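Uncharacterized protein (Vibrio parahaemolyticus M0605, PDB 3X0T) is PirA, a jelly-roll protein that probably acts as one component of a plasmid-encoded, probably pore-forming toxin that makes this marine bacterium virulent. Local coordinates at residues V23-S28 with R93-N98; V41-T46 with G104-Y109; R48-I53 with V73-E78; K67-H72 with Q83-A88. All blocks are in the same frame, centred on the assembly; numbering follows the deposited sequence.

Contact 1 (V23-S28 with R93-N98)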
loop_
_atom_site.group_PDB
_atom_site.type_symbol
_atom_site.label_atom_id
_atom_site.label_comp_id
_atom_site.label_asym_id
_atom_site.label_seq_id
_atom_site.Cartn_x
_atom_site.Cartn_y
_atom_site.Cartn_z
ATOM N N VAL A 23 -11.769 -3.447 1.085
ATOM C CA VAL A 23 -10.634 -2.573 0.778
ATOM C C VAL A 23 -10.086 -2.080 2.086
ATOM O O VAL A 23 -10.850 -1.530 2.898
ATOM C CB VAL A 23 -11.092 -1.368 -0.122
ATOM C CG1 VAL A 23 -9.889 -0.461 -0.381
ATOM C CG2 VAL A 23 -11.712 -1.857 -1.419
ATOM N N THR A 24 -8.827 -2.245 2.360
ATOM C CA THR A 24 -8.211 -1.748 3.570
ATOM C C THR A 24 -7.102 -0.776 3.168
ATOM O O THR A 24 -6.217 -1.113 2.405
ATOM C CB THR A 24 -7.610 -2.893 4.427
ATOM O OG1 THR A 24 -8.715 -3.699 4.777
ATOM C CG2 THR A 24 -6.906 -2.323 5.683
ATOM N N GLU A 25 -7.169 0.450 3.715
ATOM C CA GLU A 25 -6.105 1.463 3.516
ATOM C C GLU A 25 -4.955 1.171 4.419
ATOM O O GLU A 25 -5.119 1.122 5.642
ATOM C CB GLU A 25 -6.504 2.888 3.872
ATOM C CG GLU A 25 -7.516 3.376 2.953
ATOM C CD GLU A 25 -7.842 4.832 3.218
ATOM O OE1 GLU A 25 -8.046 5.220 4.409
ATOM O OE2 GLU A 25 -8.054 5.498 2.298
ATOM N N VAL A 26 -3.759 0.969 3.873
ATOM C CA VAL A 26 -2.591 0.626 4.690
ATOM C C VAL A 26 -1.549 1.731 4.753
ATOM O O VAL A 26 -0.660 1.691 5.573
ATOM C CB VAL A 26 -1.969 -0.712 4.281
ATOM C CG1 VAL A 26 -3.027 -1.826 4.383
ATOM C CG2 VAL A 26 -1.357 -0.660 2.889
ATOM N N ASP A 27 -1.670 2.766 3.879
ATOM C CA ASP A 27 -0.847 3.937 3.991
ATOM C C ASP A 27 -1.601 5.059 3.306
ATOM O O ASP A 27 -2.410 4.775 2.401
ATOM C CB ASP A 27 0.527 3.788 3.345
ATOM C CG ASP A 27 1.624 4.697 3.848
ATOM O OD1 ASP A 27 1.317 5.543 4.712
ATOM O OD2 ASP A 27 2.761 4.577 3.349
ATOM N N SER A 28 -1.320 6.307 3.668
ATOM C CA SER A 28 -1.933 7.444 3.040
ATOM C C SER A 28 -1.147 8.688 3.276
ATOM O O SER A 28 -0.503 8.824 4.337
ATOM C CB SER A 28 -3.360 7.619 3.334
ATOM O OG SER A 28 -3.416 8.103 4.619
ATOM N N ARG A 93 -2.378 6.941 -1.656
ATOM C CA ARG A 93 -2.628 5.932 -0.646
ATOM C C ARG A 93 -2.228 4.575 -1.195
ATOM O O ARG A 93 -2.107 4.411 -2.427
ATOM C CB ARG A 93 -4.102 5.921 -0.207
ATOM C CG ARG A 93 -5.118 5.481 -1.249
ATOM C CD ARG A 93 -6.479 5.350 -0.673
ATOM N NE ARG A 93 -7.416 4.906 -1.691
ATOM C CZ ARG A 93 -8.657 4.480 -1.412
ATOM N NH1 ARG A 93 -9.113 4.541 -0.185
ATOM N NH2 ARG A 93 -9.359 3.936 -2.405
ATOM N N ILE A 94 -2.091 3.617 -0.325
ATOM C CA ILE A 94 -1.915 2.227 -0.676
ATOM C C ILE A 94 -3.094 1.482 -0.090
ATOM O O ILE A 94 -3.375 1.623 1.123
ATOM C CB ILE A 94 -0.553 1.649 -0.173
ATOM C CG1 ILE A 94 0.610 2.416 -0.789
ATOM C CG2 ILE A 94 -0.481 0.181 -0.486
ATOM C CD1 ILE A 94 1.954 2.061 -0.242
ATOM N N VAL A 95 -3.760 0.684 -0.903
ATOM C CA VAL A 95 -4.861 -0.137 -0.432
ATOM C C VAL A 95 -4.557 -1.615 -0.720
ATOM O O VAL A 95 -3.855 -1.932 -1.670
ATOM C CB VAL A 95 -6.222 0.261 -1.069
ATOM C CG1 VAL A 95 -6.657 1.630 -0.612
ATOM C CG2 VAL A 95 -6.218 0.137 -2.562
ATOM N N VAL A 96 -5.145 -2.461 0.090
ATOM C CA VAL A 96 -5.160 -3.889 -0.152
ATOM C C VAL A 96 -6.619 -4.280 -0.355
ATOM O O VAL A 96 -7.495 -3.865 0.429
ATOM C CB VAL A 96 -4.501 -4.689 1.026
ATOM C CG1 VAL A 96 -4.475 -6.166 0.679
ATOM C CG2 VAL A 96 -3.092 -4.186 1.279
ATOM N N ILE A 97 -6.874 -5.011 -1.447
ATOM C CA ILE A 97 -8.226 -5.347 -1.879
ATOM C C ILE A 97 -8.316 -6.890 -1.895
ATOM O O ILE A 97 -7.456 -7.599 -2.393
ATOM C CB ILE A 97 -8.479 -4.798 -3.311
ATOM C CG1 ILE A 97 -8.226 -3.289 -3.334
ATOM C CG2 ILE A 97 -9.909 -5.125 -3.735
ATOM C CD1 ILE A 97 -8.248 -2.696 -4.732
ATOM N N ASN A 98 -9.430 -7.346 -1.298
ATOM C CA ASN A 98 -9.674 -8.792 -1.205
ATOM C C ASN A 98 -10.919 -9.105 -1.992
ATOM O O ASN A 98 -12.027 -8.833 -1.542
ATOM C CB ASN A 98 -9.848 -9.207 0.265
ATOM C CG ASN A 98 -10.048 -10.690 0.422
ATOM O OD1 ASN A 98 -9.980 -11.422 -0.546
ATOM N ND2 ASN A 98 -10.239 -11.119 1.666
#
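A classic beta bulge interrupts the antiparallel pairing of the edge strand 22-30 with strand 91-98 in one sheet of the jelly roll, and Val26 and Asp27 both face Ile94 across it. Before the bulge, Thr24 and Val96 form a regular hydrogen-bonded pair. At the bulge, Ile94 O takes the amide of Val26 (N to O 2.9 Å) and a weak second bond from Asp27 N at 3.4 Å. Ile94 N returns a bond to Asp27 O, which it meets from above the carbonyl plane. The extra residue leaves Val26 on the inner face, where its CG2 rests on Ile94 CG2 at 3.6 Å and its CG1 on Val96 CG2 at 3.9 Å; Ile108 and Trp15 of the other sheet close over it. On the face bearing Val23, Val95 and Ile97, Glu25 OE2 in one of its two conformers makes a salt bridge to Arg93 NH1 at 2.9 Å, in the guanidinium plane. The carboxylate stands nearly upright to that plane (82°) and is met on its anti side, with NH1 tilted out of the carboxylate plane. Arg93 CG sits between its backbone N and carbonyl carbon (chi1 67°), and the extended chain leans forward along its own strand, setting the guanidinium centre over Val95 CG1. Gln56 and Trp66 also engage this group. The whole is a classic bulge in the antiparallel edge pair of a jelly-roll sheet.

Contact 2 (V41-T46 with G104-Y109)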
loop_
_atom_site.group_PDB
_atom_site.type_symbol
_atom_site.label_atom_id
_atom_site.label_comp_id
_atom_site.label_asym_id
_atom_site.label_seq_id
_atom_site.Cartn_x
_atom_site.Cartn_y
_atom_site.Cartn_z
ATOM N N VAL A 41 6.421 0.002 0.082
ATOM C CA VAL A 41 6.139 -0.959 1.163
ATOM C C VAL A 41 6.370 -2.350 0.574
ATOM O O VAL A 41 6.398 -2.548 -0.619
ATOM C CB VAL A 41 4.696 -0.873 1.675
ATOM C CG1 VAL A 41 4.402 0.527 2.140
ATOM C CG2 VAL A 41 3.671 -1.331 0.683
ATOM N N ASP A 42 6.525 -3.298 1.513
ATOM C CA ASP A 42 6.373 -4.693 1.131
ATOM C C ASP A 42 5.116 -5.231 1.792
ATOM O O ASP A 42 4.761 -4.856 2.901
ATOM C CB ASP A 42 7.553 -5.592 1.600
ATOM C CG ASP A 42 8.840 -4.984 1.280
ATOM O OD1 ASP A 42 9.052 -4.590 0.165
ATOM O OD2 ASP A 42 9.681 -4.931 2.231
ATOM N N ILE A 43 4.412 -6.110 1.094
ATOM C CA ILE A 43 3.250 -6.776 1.659
ATOM C C ILE A 43 3.545 -8.304 1.771
ATOM O O ILE A 43 3.957 -8.914 0.778
ATOM C CB ILE A 43 2.006 -6.561 0.773
ATOM C CG1 ILE A 43 0.825 -7.394 1.369
ATOM C CG2 ILE A 43 2.197 -6.849 -0.730
ATOM C CD1 ILE A 43 -0.526 -7.105 0.709
ATOM N N GLU A 44 3.303 -8.850 2.981
ATOM C CA GLU A 44 3.338 -10.304 3.177
ATOM C C GLU A 44 1.876 -10.728 3.373
ATOM O O GLU A 44 1.195 -10.297 4.274
ATOM C CB GLU A 44 4.166 -10.611 4.467
ATOM C CG GLU A 44 4.187 -12.069 4.775
ATOM C CD GLU A 44 4.784 -12.399 6.136
ATOM O OE1 GLU A 44 5.008 -11.475 6.997
ATOM O OE2 GLU A 44 4.947 -13.615 6.403
ATOM N N ASN A 45 1.451 -11.638 2.486
ATOM C CA ASN A 45 0.104 -12.174 2.592
ATOM C C ASN A 45 0.081 -13.345 3.562
ATOM O O ASN A 45 0.752 -14.357 3.275
ATOM C CB ASN A 45 -0.312 -12.600 1.207
ATOM C CG ASN A 45 -1.755 -13.147 1.172
ATOM O OD1 ASN A 45 -2.349 -13.445 2.217
ATOM N ND2 ASN A 45 -2.301 -13.216 -0.036
ATOM N N THR A 46 -0.579 -13.194 4.712
ATOM C CA THR A 46 -0.543 -14.199 5.784
ATOM C C THR A 46 -1.903 -14.941 5.877
ATOM O O THR A 46 -2.133 -15.671 6.858
ATOM C CB THR A 46 -0.175 -13.594 7.098
ATOM O OG1 THR A 46 -1.242 -12.713 7.484
ATOM C CG2 THR A 46 1.152 -12.875 7.064
ATOM N N GLY A 104 -9.072 -11.885 4.478
ATOM C CA GLY A 104 -7.708 -11.493 4.059
ATOM C C GLY A 104 -6.925 -11.020 5.276
ATOM O O GLY A 104 -7.405 -10.353 6.173
ATOM N N PHE A 105 -5.640 -11.383 5.213
ATOM C CA PHE A 105 -4.718 -10.962 6.318
ATOM C C PHE A 105 -3.407 -10.642 5.661
ATOM O O PHE A 105 -2.895 -11.365 4.792
ATOM C CB PHE A 105 -4.499 -12.100 7.355
ATOM C CG PHE A 105 -5.760 -12.491 8.060
ATOM C CD1 PHE A 105 -6.590 -13.495 7.499
ATOM C CD2 PHE A 105 -6.123 -11.832 9.240
ATOM C CE1 PHE A 105 -7.787 -13.856 8.190
ATOM C CE2 PHE A 105 -7.356 -12.216 9.843
ATOM C CZ PHE A 105 -8.148 -13.200 9.313
ATOM N N CYS A 106 -2.738 -9.573 6.106
ATOM C CA CYS A 106 -1.406 -9.279 5.614
ATOM C C CYS A 106 -0.669 -8.461 6.668
ATOM O O CYS A 106 -1.221 -7.888 7.597
ATOM C CB CYS A 106 -1.453 -8.521 4.296
ATOM S SG CYS A 106 -2.187 -6.899 4.313
ATOM N N THR A 107 0.674 -8.452 6.469
ATOM C CA THR A 107 1.548 -7.511 7.205
ATOM C C THR A 107 2.199 -6.607 6.110
ATOM O O THR A 107 2.661 -7.082 5.067
ATOM C CB THR A 107 2.613 -8.282 7.990
ATOM O OG1 THR A 107 1.949 -9.121 8.956
ATOM C CG2 THR A 107 3.549 -7.281 8.699
ATOM N N ILE A 108 2.218 -5.307 6.433
ATOM C CA ILE A 108 2.853 -4.325 5.556
ATOM C C ILE A 108 4.156 -3.865 6.301
ATOM O O ILE A 108 4.087 -3.544 7.474
ATOM C CB ILE A 108 1.879 -3.156 5.298
ATOM C CG1 ILE A 108 0.616 -3.647 4.602
ATOM C CG2 ILE A 108 2.613 -2.093 4.420
ATOM C CD1 ILE A 108 0.779 -4.100 3.202
ATOM N N TYR A 109 5.236 -3.790 5.508
ATOM C CA TYR A 109 6.549 -3.329 5.994
ATOM C C TYR A 109 6.785 -2.003 5.243
ATOM O O TYR A 109 6.819 -1.973 4.016
ATOM C CB TYR A 109 7.600 -4.368 5.683
ATOM C CG TYR A 109 7.249 -5.672 6.356
ATOM C CD1 TYR A 109 7.655 -5.913 7.636
ATOM C CD2 TYR A 109 6.550 -6.639 5.659
ATOM C CE1 TYR A 109 7.326 -7.101 8.275
ATOM C CE2 TYR A 109 6.222 -7.887 6.281
ATOM C CZ TYR A 109 6.631 -8.083 7.593
ATOM O OH TYR A 109 6.335 -9.304 8.250
HETATM O O HOH W 1 3.711 -11.444 9.464
HETATM O O HOH W 2 -5.037 -13.028 2.869
HETATM O O HOH W 3 -0.446 -10.683 9.158
#
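Glu44 and Tyr109 cross obliquely on the outer face of the antiparallel pair formed by strands 41-45 and 104-110. Glu44 CG lies opposite its backbone N (chi1 177°) and the chain stays extended, bringing OE1 to the ring edge, where Tyr109 OH donates a bond of 2.8 Å nearly along the C-O axis. Carboxylate and ring planes are only 27° apart, and Glu44 CB touches the ring edge at CE2, 3.9 Å away. A water donates to both Glu44 OE1 and Thr107 OG1, tying in the side chain paired with Glu44 across the strands; Thr107 OG1 is also bonded to Asp14. The other face is mostly apolar, with Asn45 at its end. Ile108 CD1 folds against Ile43 CB at 3.7 Å, its CG2 meets Val41 CB at the same distance, and Ile43 CG1 lies 3.9 Å from Cys106 CB. Ile53 of the opposing sheet packs on both Val41 and Ile43. Where the strand ends, Thr46 N still binds Phe105 O (3.0 Å), though from above the carbonyl plane. A water links Asn45 OD1 to Phe105 N, while ND2 bonds to Gly49 O and Val74 O. Strands whose side chains alternate between a polar outer face and a mostly apolar inner one are characteristic of a jelly-roll sandwich.

Contact 3 (R48-I53 with V73-E78); sequences RGELTI and VVQRDE
The backbones of 48-53 and 73-78 run antiparallel, with Leu51 and Val74 as a hydrogen-bonded pair and Thr52 and Val73 as a non-hydrogen-bonded one, before a type II turn from Gln75 to Glu78 carries the second segment away. The contact lies at the open end of the beta hairpin made by strands 51-58 and 67-74. Val74 N bonds to Leu51 O at 2.8 Å, almost straight along the carbonyl, and Leu51 N reciprocates to Val74 O. Beyond the strand proper the pairing is continued by side chains. Glu50 and Gln75 lie side by side and point the same way; Gln75 NE2 gives a nearly linear bond of 2.9 Å to the anti lone pair of Glu50 OE1, which lies close to the amide plane, while the carboxylate is turned 70° from it. The bend of Gln75 at chi2 (-66°) swings its amide back to this position, and a water bonds to Gln75 OE1 and weakly to Glu50 OE1. Val73, two residues before Gln75, sets CG1 against Glu50 OE1 at 3.6 Å. Inside, Ile53 CG2 meets Val74 CG2, and Asn45 of the other sheet binds the carbonyls of Gly49 and Val74. At the exposed end Arg48 and Arg76 run side by side, guanidinium planes 81° apart. Arg76 NE forms a weak salt bridge with Asp77 OD1 (3.4 Å), and Arg48 CA lies over one guanidinium face of Arg76, toward its rim.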
loop_
_atom_site.group_PDB
_atom_site.type_symbol
_atom_site.label_atom_id
_atom_site.label_comp_id
_atom_site.label_asym_id
_atom_site.label_seq_id
_atom_site.Cartn_x
_atom_site.Cartn_y
_atom_site.Cartn_z
ATOM N N ARG A 48 -5.169 -17.108 3.529
ATOM C CA ARG A 48 -5.262 -18.346 2.702
ATOM C C ARG A 48 -5.521 -18.054 1.243
ATOM O O ARG A 48 -5.321 -18.957 0.435
ATOM C CB ARG A 48 -6.373 -19.288 3.252
ATOM C CG ARG A 48 -6.138 -19.675 4.711
ATOM C CD ARG A 48 -7.035 -20.816 5.090
ATOM N NE ARG A 48 -6.546 -22.130 4.586
ATOM C CZ ARG A 48 -7.082 -22.816 3.576
ATOM N NH1 ARG A 48 -8.144 -22.332 2.900
ATOM N NH2 ARG A 48 -6.509 -23.955 3.293
ATOM N N GLY A 49 -5.941 -16.851 0.886
ATOM C CA GLY A 49 -6.262 -16.534 -0.490
ATOM C C GLY A 49 -5.470 -15.327 -0.955
ATOM O O GLY A 49 -4.796 -14.661 -0.198
ATOM N N GLU A 50 -5.633 -15.029 -2.233
ATOM C CA GLU A 50 -4.836 -13.929 -2.846
ATOM C C GLU A 50 -5.403 -12.543 -2.447
ATOM O O GLU A 50 -6.597 -12.384 -2.147
ATOM C CB GLU A 50 -4.833 -14.020 -4.362
ATOM C CG GLU A 50 -6.124 -13.769 -5.038
ATOM C CD GLU A 50 -6.171 -14.108 -6.507
ATOM O OE1 GLU A 50 -5.237 -14.643 -7.133
ATOM O OE2 GLU A 50 -7.295 -13.922 -7.048
ATOM N N LEU A 51 -4.573 -11.527 -2.556
ATOM C CA LEU A 51 -4.917 -10.116 -2.314
ATOM C C LEU A 51 -4.364 -9.293 -3.463
ATOM O O LEU A 51 -3.280 -9.579 -3.975
ATOM C CB LEU A 51 -4.266 -9.658 -1.000
ATOM C CG LEU A 51 -4.742 -10.385 0.278
ATOM C CD1 LEU A 51 -3.858 -10.054 1.458
ATOM C CD2 LEU A 51 -6.176 -10.157 0.537
ATOM N N THR A 52 -5.062 -8.184 -3.775
ATOM C CA THR A 52 -4.462 -7.170 -4.666
ATOM C C THR A 52 -3.936 -5.983 -3.846
ATOM O O THR A 52 -4.639 -5.551 -2.931
ATOM C CB THR A 52 -5.506 -6.686 -5.645
ATOM O OG1 THR A 52 -5.840 -7.793 -6.501
ATOM C CG2 THR A 52 -4.982 -5.549 -6.523
ATOM N N ILE A 53 -2.742 -5.504 -4.138
ATOM C CA ILE A 53 -2.270 -4.262 -3.560
ATOM C C ILE A 53 -2.236 -3.212 -4.647
ATOM O O ILE A 53 -1.801 -3.491 -5.788
ATOM C CB ILE A 53 -0.918 -4.448 -2.852
ATOM C CG1 ILE A 53 -0.581 -3.196 -2.022
ATOM C CG2 ILE A 53 0.211 -4.862 -3.792
ATOM C CD1 ILE A 53 0.587 -3.396 -1.081
ATOM N N VAL A 73 -1.079 -8.558 -7.795
ATOM C CA VAL A 73 -1.763 -9.617 -7.046
ATOM C C VAL A 73 -0.740 -10.396 -6.283
ATOM O O VAL A 73 0.282 -10.850 -6.866
ATOM C CB VAL A 73 -2.601 -10.515 -7.922
ATOM C CG1 VAL A 73 -3.214 -11.653 -7.119
ATOM C CG2 VAL A 73 -3.648 -9.726 -8.656
ATOM N N VAL A 74 -0.958 -10.646 -5.003
ATOM C CA VAL A 74 -0.074 -11.345 -4.105
ATOM C C VAL A 74 -0.730 -12.613 -3.588
ATOM O O VAL A 74 -1.776 -12.546 -2.968
ATOM C CB VAL A 74 0.315 -10.424 -2.908
ATOM C CG1 VAL A 74 1.353 -11.087 -2.047
ATOM C CG2 VAL A 74 0.815 -9.032 -3.426
ATOM N N GLN A 75 -0.155 -13.784 -3.858
ATOM C CA GLN A 75 -0.732 -15.076 -3.402
ATOM C C GLN A 75 -0.434 -15.350 -1.917
ATOM O O GLN A 75 0.412 -14.688 -1.332
ATOM C CB GLN A 75 -0.203 -16.226 -4.233
ATOM C CG GLN A 75 -0.427 -16.021 -5.707
ATOM C CD GLN A 75 -1.929 -16.031 -6.002
ATOM O OE1 GLN A 75 -2.744 -16.839 -5.461
ATOM N NE2 GLN A 75 -2.367 -15.087 -6.822
ATOM N N ARG A 76 -1.093 -16.389 -1.365
ATOM C CA ARG A 76 -0.886 -16.680 0.086
ATOM C C ARG A 76 0.581 -16.917 0.312
ATOM O O ARG A 76 1.212 -17.531 -0.566
ATOM C CB ARG A 76 -1.842 -17.850 0.581
ATOM C CG ARG A 76 -1.462 -19.227 0.053
ATOM C CD ARG A 76 -2.174 -20.334 0.771
ATOM N NE ARG A 76 -1.645 -20.424 2.136
ATOM C CZ ARG A 76 -2.114 -21.083 3.194
ATOM N NH1 ARG A 76 -3.189 -21.841 3.023
ATOM N NH2 ARG A 76 -1.433 -21.011 4.351
ATOM N N ASP A 77 1.041 -16.490 1.479
ATOM C CA ASP A 77 2.400 -16.707 1.954
ATOM C C ASP A 77 3.451 -15.885 1.157
ATOM O O ASP A 77 4.641 -15.978 1.525
ATOM C CB ASP A 77 2.846 -18.168 1.963
ATOM C CG ASP A 77 1.810 -19.148 2.468
ATOM O OD1 ASP A 77 1.080 -18.961 3.446
ATOM O OD2 ASP A 77 1.728 -20.196 1.843
ATOM N N GLU A 78 3.107 -15.189 0.088
ATOM C CA GLU A 78 4.120 -14.453 -0.663
ATOM C C GLU A 78 4.347 -13.088 -0.044
ATOM O O GLU A 78 3.440 -12.499 0.579
ATOM C CB GLU A 78 3.659 -14.167 -2.107
ATOM C CG GLU A 78 3.520 -15.393 -3.027
ATOM C CD GLU A 78 3.127 -14.987 -4.495
ATOM O OE1 GLU A 78 2.576 -13.854 -4.850
ATOM O OE2 GLU A 78 3.410 -15.960 -5.214
HETATM O O HOH W 4 -5.122 -17.811 -6.105
#

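Contact 4 (K67-H72 with Q83-A88); sequences KVAKSH and QRPDNA
Ala69 and Lys70 reach across to Pro85 and Gln83 from a classic beta bulge in strand 67-74, where both residues face Tyr55 of the neighbouring strand. Their partners lie in the irregular loop that leads from strand 79-82 of one sheet to strand 91-98 of the other, so the contact bridges the rim of the jelly roll. Its close-packed part is small: Ala69 CB abuts Pro85 CG at 4.0 Å, and Tyr55 also touches the proline, which is the buried residue of the group. Around this apolar point the contact becomes polar and watery. Lys70 stretches out fully beyond CG, with CG lying opposite the carbonyl carbon (chi1 -64°), and its methylenes pass along Gln83, CD and CE each 3.4 Å from the carbonyl oxygen. The ammonium then bonds to Gln83 O, NZ to O 2.7 Å, approaching from above the carbonyl plane, 37° out of it. Two waters continue the link. One accepts from NZ at 2.7 Å; the other accepts from Gln83 N and only weakly from NZ. The Gln83 side chain has its own tie, OE1 to His81 NE2. The lysine thus grips two main-chain oxygens, one directly and one through the first water, which donates a bond of 2.9 Å to Arg84 O.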
loop_
_atom_site.group_PDB
_atom_site.type_symbol
_atom_site.label_atom_id
_atom_site.label_comp_id
_atom_site.label_asym_id
_atom_site.label_seq_id
_atom_site.Cartn_x
_atom_site.Cartn_y
_atom_site.Cartn_z
ATOM N N LYS A 67 -7.299 7.344 -8.404
ATOM C CA LYS A 67 -6.834 6.722 -9.647
ATOM C C LYS A 67 -5.774 5.711 -9.326
ATOM O O LYS A 67 -5.055 5.858 -8.335
ATOM C CB LYS A 67 -6.229 7.786 -10.593
ATOM C CG LYS A 67 -7.189 8.844 -11.062
ATOM C CD LYS A 67 -6.994 10.147 -10.186
ATOM C CE LYS A 67 -7.773 11.371 -10.710
ATOM N NZ LYS A 67 -9.235 11.216 -10.676
ATOM N N VAL A 68 -5.643 4.654 -10.117
ATOM C CA VAL A 68 -4.698 3.612 -9.909
ATOM C C VAL A 68 -3.374 3.879 -10.660
ATOM O O VAL A 68 -3.387 3.989 -11.883
ATOM C CB VAL A 68 -5.278 2.231 -10.286
ATOM C CG1 VAL A 68 -4.219 1.134 -10.048
ATOM C CG2 VAL A 68 -6.587 1.975 -9.604
ATOM N N ALA A 69 -2.286 4.010 -9.913
ATOM C CA ALA A 69 -0.943 4.129 -10.514
ATOM C C ALA A 69 -0.281 2.772 -10.650
ATOM O O ALA A 69 0.496 2.595 -11.609
ATOM C CB ALA A 69 -0.051 5.049 -9.687
ATOM N N LYS A 70 -0.458 1.849 -9.703
ATOM C CA LYS A 70 0.174 0.522 -9.722
ATOM C C LYS A 70 -0.772 -0.466 -9.106
ATOM O O LYS A 70 -1.516 -0.119 -8.171
ATOM C CB LYS A 70 1.492 0.502 -8.971
ATOM C CG LYS A 70 2.611 1.379 -9.544
ATOM C CD LYS A 70 3.995 1.072 -8.943
ATOM C CE LYS A 70 5.125 1.786 -9.623
ATOM N NZ LYS A 70 6.395 1.210 -9.061
ATOM N N SER A 71 -0.736 -1.708 -9.585
ATOM C CA SER A 71 -1.547 -2.764 -9.021
ATOM C C SER A 71 -0.827 -4.105 -9.124
ATOM O O SER A 71 -0.160 -4.322 -10.155
ATOM C CB SER A 71 -2.885 -2.829 -9.753
ATOM O OG SER A 71 -3.809 -3.712 -9.150
ATOM N N HIS A 72 -0.925 -4.990 -8.170
ATOM C CA HIS A 72 -0.271 -6.290 -8.263
ATOM C C HIS A 72 -1.033 -7.276 -7.364
ATOM O O HIS A 72 -1.512 -6.923 -6.297
ATOM C CB HIS A 72 1.178 -6.170 -7.757
ATOM C CG HIS A 72 1.961 -7.397 -7.974
ATOM N ND1 HIS A 72 2.613 -7.682 -9.150
ATOM C CD2 HIS A 72 2.193 -8.440 -7.146
ATOM C CE1 HIS A 72 3.188 -8.871 -9.048
ATOM N NE2 HIS A 72 2.988 -9.320 -7.828
ATOM N N GLN A 83 7.031 -0.680 -5.097
ATOM C CA GLN A 83 7.845 0.547 -5.128
ATOM C C GLN A 83 6.932 1.743 -5.452
ATOM O O GLN A 83 6.142 1.681 -6.387
ATOM C CB GLN A 83 8.923 0.329 -6.230
ATOM C CG GLN A 83 9.845 1.533 -6.408
ATOM C CD GLN A 83 10.787 1.777 -5.194
ATOM O OE1 GLN A 83 11.051 0.905 -4.363
ATOM N NE2 GLN A 83 11.291 3.006 -5.151
ATOM N N ARG A 84 7.137 2.832 -4.732
ATOM C CA ARG A 84 6.325 4.002 -4.999
ATOM C C ARG A 84 6.557 4.516 -6.408
ATOM O O ARG A 84 7.662 4.380 -6.941
ATOM C CB ARG A 84 6.690 5.096 -4.024
ATOM C CG ARG A 84 8.102 5.604 -4.255
ATOM C CD ARG A 84 8.436 6.624 -3.218
ATOM N NE ARG A 84 9.817 7.115 -3.421
ATOM C CZ ARG A 84 10.553 7.726 -2.488
ATOM N NH1 ARG A 84 10.070 7.875 -1.305
ATOM N NH2 ARG A 84 11.781 8.212 -2.776
ATOM N N PRO A 85 5.578 5.155 -7.069
ATOM C CA PRO A 85 5.861 5.858 -8.329
ATOM C C PRO A 85 6.955 6.877 -8.137
ATOM O O PRO A 85 7.114 7.478 -7.080
ATOM C CB PRO A 85 4.510 6.518 -8.659
ATOM C CG PRO A 85 3.485 5.651 -7.950
ATOM C CD PRO A 85 4.167 5.299 -6.640
ATOM N N ASP A 86 7.708 7.182 -9.192
ATOM C CA ASP A 86 8.758 8.207 -9.051
ATOM C C ASP A 86 8.187 9.632 -9.043
ATOM O O ASP A 86 8.907 10.560 -8.572
ATOM C CB ASP A 86 9.686 8.138 -10.308
ATOM C CG ASP A 86 10.542 6.937 -10.413
ATOM O OD1 ASP A 86 10.851 6.282 -9.373
ATOM O OD2 ASP A 86 11.003 6.649 -11.555
ATOM N N ASN A 87 6.934 9.858 -9.390
ATOM C CA ASN A 87 6.357 11.200 -9.483
ATOM C C ASN A 87 5.625 11.534 -8.135
ATOM O O ASN A 87 5.291 10.663 -7.332
ATOM C CB ASN A 87 5.473 11.416 -10.741
ATOM C CG ASN A 87 4.367 10.340 -10.889
ATOM O OD1 ASN A 87 4.656 9.118 -10.963
ATOM N ND2 ASN A 87 3.139 10.874 -11.131
ATOM N N ALA A 88 5.363 12.841 -7.954
ATOM C CA ALA A 88 4.846 13.436 -6.736
ATOM C C ALA A 88 3.341 13.663 -6.861
ATOM O O ALA A 88 2.841 13.977 -7.973
ATOM C CB ALA A 88 5.572 14.767 -6.489
HETATM O O HOH W 5 8.186 3.210 -9.510
HETATM O O HOH W 6 6.494 -2.013 -7.772
#

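How the contacts relate
Contacts 1 and 3 lie in one four-stranded antiparallel sheet, in the order 22-30, 91-98, 51-58, 67-74, and are joined through Ile97 and Thr52; contact 2 lies in the facing sheet. Centres of contacts 1 and 2 are about 11 Å apart, and their inner faces meet where Ile94 packs on Val41 and Val26 on Ile108. Contact 3 is about 9 Å from contact 2 between centres, and Asn45 ties its turn to that contact. Contact 4, about 19 Å from contact 3 between centres, shares strand 67-74 with it and joins that strand to the loop 83-88. Along the chain contacts 1 and 2 alternate, and so do 3 and 4, both nested inside the loops closed by 1 and 2, so the two sheets are interwoven into a single sandwich.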